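Local coordinates for capsule biosynthesis protein capD (Bacillus anthracis, PDB 3G9K), which cleaves the poly-gamma-D-glutamate capsule and, as a transpeptidase, joins it by an amide bond to meso-diaminopimelic acid of the peptidoglycan, at residues T1-I6 with S15-L20. Numbering follows the deposited sequence.
Sequences TTHFVI and SSTNTL. With GLU (glutamic acid), chain F.
Thr19 hands a hydrogen bond from its OG1 to OG1 of Thr1, the catalytic nucleophile, over 2.6 Å. The two threonine side chains meet at an angle, hydroxyl to hydroxyl. Thr1 OG1 lies beside its own backbone N (chi1 -50°). The amine and hydroxyl therefore both reach the bound glutamic acid: N gives a bond to OE2, and OG1 gives one to OXT at 2.7 Å. Arg169 also binds this ligand. The Thr1 methyl turns the other way, and its CG2 rests 3.3 Å from Thr17 OG1. A water accepts from both Thr1 N and Leu20 N.

Behind this end, strands 2-6 and 15-19 form an antiparallel hairpin. Thr2 with Asn18 and Phe4 with Ser16 are its hydrogen-bonded pairs. His3 and Thr17, a non-hydrogen-bonded pair, share a face of the sheet with Val5 and Ser15. One face of the His3 ring covers Ser16 O, with CD2 at 3.0 Å, while Ser15 OG sits at the ring edge. On the other face of the sheet, Phe4 CG stands between its backbone N and carbonyl carbon (chi1 69°). This swings the ring over to Ser16, where CZ is 3.5 Å from CB. Ser16 OG bonds Gly70 O of the partner chain, whose strand extends the sheet.

As in other Ntn hydrolases, the nucleophile is the first residue of its chain, with its amine beside its hydroxyl. The bond from Thr19 probably holds that hydroxyl in place at the ligand.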
loop_
_atom_site.group_PDB
_atom_site.type_symbol
_atom_site.label_atom_id
_atom_site.label_comp_id
_atom_site.label_asym_id
_atom_site.label_seq_id
_atom_site.Cartn_x
_atom_site.Cartn_y
_atom_site.Cartn_z
ATOM N N THR B 1 -6.528 -1.189 0.104
ATOM C CA THR B 1 -5.035 -1.069 0.103
ATOM C C THR B 1 -4.659 0.119 0.978
ATOM O O THR B 1 -5.383 1.112 1.027
ATOM C CB THR B 1 -4.515 -0.921 -1.320
ATOM O OG1 THR B 1 -5.106 -1.964 -2.108
ATOM C CG2 THR B 1 -2.948 -0.989 -1.411
ATOM N N THR B 2 -3.568 -0.028 1.699
ATOM C CA THR B 2 -3.035 1.043 2.557
ATOM C C THR B 2 -1.536 1.008 2.391
ATOM O O THR B 2 -0.980 -0.076 2.278
ATOM C CB THR B 2 -3.453 0.838 4.024
ATOM O OG1 THR B 2 -3.276 2.072 4.766
ATOM C CG2 THR B 2 -2.655 -0.300 4.659
ATOM N N HIS B 3 -0.903 2.189 2.349
ATOM C CA HIS B 3 0.523 2.284 2.297
ATOM C C HIS B 3 1.052 3.096 3.501
ATOM O O HIS B 3 0.522 4.175 3.771
ATOM C CB HIS B 3 1.005 2.944 1.058
ATOM C CG HIS B 3 2.461 2.776 0.898
ATOM N ND1 HIS B 3 3.357 3.748 1.261
ATOM C CD2 HIS B 3 3.190 1.705 0.538
ATOM C CE1 HIS B 3 4.579 3.281 1.127
ATOM N NE2 HIS B 3 4.501 2.049 0.670
ATOM N N PHE B 4 2.066 2.575 4.207
ATOM C CA PHE B 4 2.774 3.365 5.238
ATOM C C PHE B 4 4.323 3.347 5.053
ATOM O O PHE B 4 4.895 2.527 4.330
ATOM C CB PHE B 4 2.307 2.934 6.648
ATOM C CG PHE B 4 2.749 1.551 7.028
ATOM C CD1 PHE B 4 1.973 0.463 6.697
ATOM C CD2 PHE B 4 4.008 1.335 7.621
ATOM C CE1 PHE B 4 2.367 -0.815 7.030
ATOM C CE2 PHE B 4 4.418 0.086 7.967
ATOM C CZ PHE B 4 3.602 -1.015 7.658
ATOM N N VAL B 5 4.977 4.326 5.687
ATOM C CA VAL B 5 6.430 4.474 5.678
ATOM C C VAL B 5 6.883 4.823 7.084
ATOM O O VAL B 5 6.237 5.643 7.761
ATOM C CB VAL B 5 6.873 5.578 4.701
ATOM C CG1 VAL B 5 8.430 5.569 4.538
ATOM C CG2 VAL B 5 6.133 5.395 3.347
ATOM N N ILE B 6 7.946 4.162 7.510
ATOM C CA ILE B 6 8.560 4.396 8.826
ATOM C C ILE B 6 10.052 4.577 8.653
ATOM O O ILE B 6 10.640 3.879 7.873
ATOM C CB ILE B 6 8.331 3.235 9.735
ATOM C CG1 ILE B 6 6.833 2.966 9.829
ATOM C CG2 ILE B 6 8.922 3.528 11.166
ATOM C CD1 ILE B 6 6.510 1.727 10.621
ATOM N N SER B 15 8.931 0.541 3.903
ATOM C CA SER B 15 7.845 1.016 3.037
ATOM C C SER B 15 6.979 -0.196 2.779
ATOM O O SER B 15 7.451 -1.176 2.158
ATOM C CB SER B 15 8.435 1.562 1.754
ATOM O OG SER B 15 7.485 2.199 0.949
ATOM N N SER B 16 5.732 -0.151 3.238
ATOM C CA SER B 16 4.876 -1.347 3.189
ATOM C C SER B 16 3.507 -1.016 2.634
ATOM O O SER B 16 2.920 0.023 2.962
ATOM C CB SER B 16 4.789 -1.993 4.560
ATOM O OG SER B 16 3.841 -3.051 4.558
ATOM N N THR B 17 3.034 -1.870 1.722
ATOM C CA THR B 17 1.625 -1.799 1.317
ATOM C C THR B 17 0.847 -3.103 1.571
ATOM O O THR B 17 1.252 -4.182 1.190
ATOM C CB THR B 17 1.410 -1.007 -0.077
ATOM O OG1 THR B 17 0.254 -1.438 -0.828
ATOM C CG2 THR B 17 2.639 -0.787 -0.884
ATOM N N ASN B 18 -0.246 -2.977 2.318
ATOM C CA ASN B 18 -1.081 -4.090 2.691
ATOM C C ASN B 18 -2.456 -3.935 2.068
ATOM O O ASN B 18 -2.901 -2.809 1.827
ATOM C CB ASN B 18 -1.238 -4.155 4.197
ATOM C CG ASN B 18 0.100 -4.390 4.929
ATOM O OD1 ASN B 18 1.021 -4.986 4.377
ATOM N ND2 ASN B 18 0.180 -3.934 6.180
ATOM N N THR B 19 -3.133 -5.055 1.797
ATOM C CA THR B 19 -4.405 -4.960 1.117
ATOM C C THR B 19 -5.351 -6.144 1.315
ATOM O O THR B 19 -4.938 -7.241 1.719
ATOM C CB THR B 19 -4.162 -4.749 -0.371
ATOM O OG1 THR B 19 -5.379 -4.341 -1.006
ATOM C CG2 THR B 19 -3.633 -6.049 -1.021
ATOM N N LEU B 20 -6.624 -5.881 1.051
ATOM C CA LEU B 20 -7.662 -6.886 0.884
ATOM C C LEU B 20 -8.102 -6.998 -0.585
ATOM O O LEU B 20 -8.893 -7.802 -0.936
ATOM C CB LEU B 20 -8.885 -6.568 1.709
ATOM C CG LEU B 20 -8.789 -6.426 3.202
ATOM C CD1 LEU B 20 -10.091 -6.058 3.783
ATOM C CD2 LEU B 20 -8.220 -7.624 3.832
HETATM N N GLU F . -8.264 -1.746 -6.555
HETATM C CA GLU F . -7.638 -1.048 -5.441
HETATM C C GLU F . -6.440 -1.826 -4.857
HETATM O O GLU F . -6.606 -2.996 -4.515
HETATM C CB GLU F . -8.712 -0.819 -4.375
HETATM C CG GLU F . -8.192 -0.550 -2.975
HETATM C CD GLU F . -7.520 0.787 -2.821
HETATM O OE1 GLU F . -7.087 1.378 -3.832
HETATM O OE2 GLU F . -7.413 1.211 -1.655
HETATM O OXT GLU F . -5.298 -1.338 -4.695
HETATM O O HOH W 1 -8.375 -3.466 0.274
#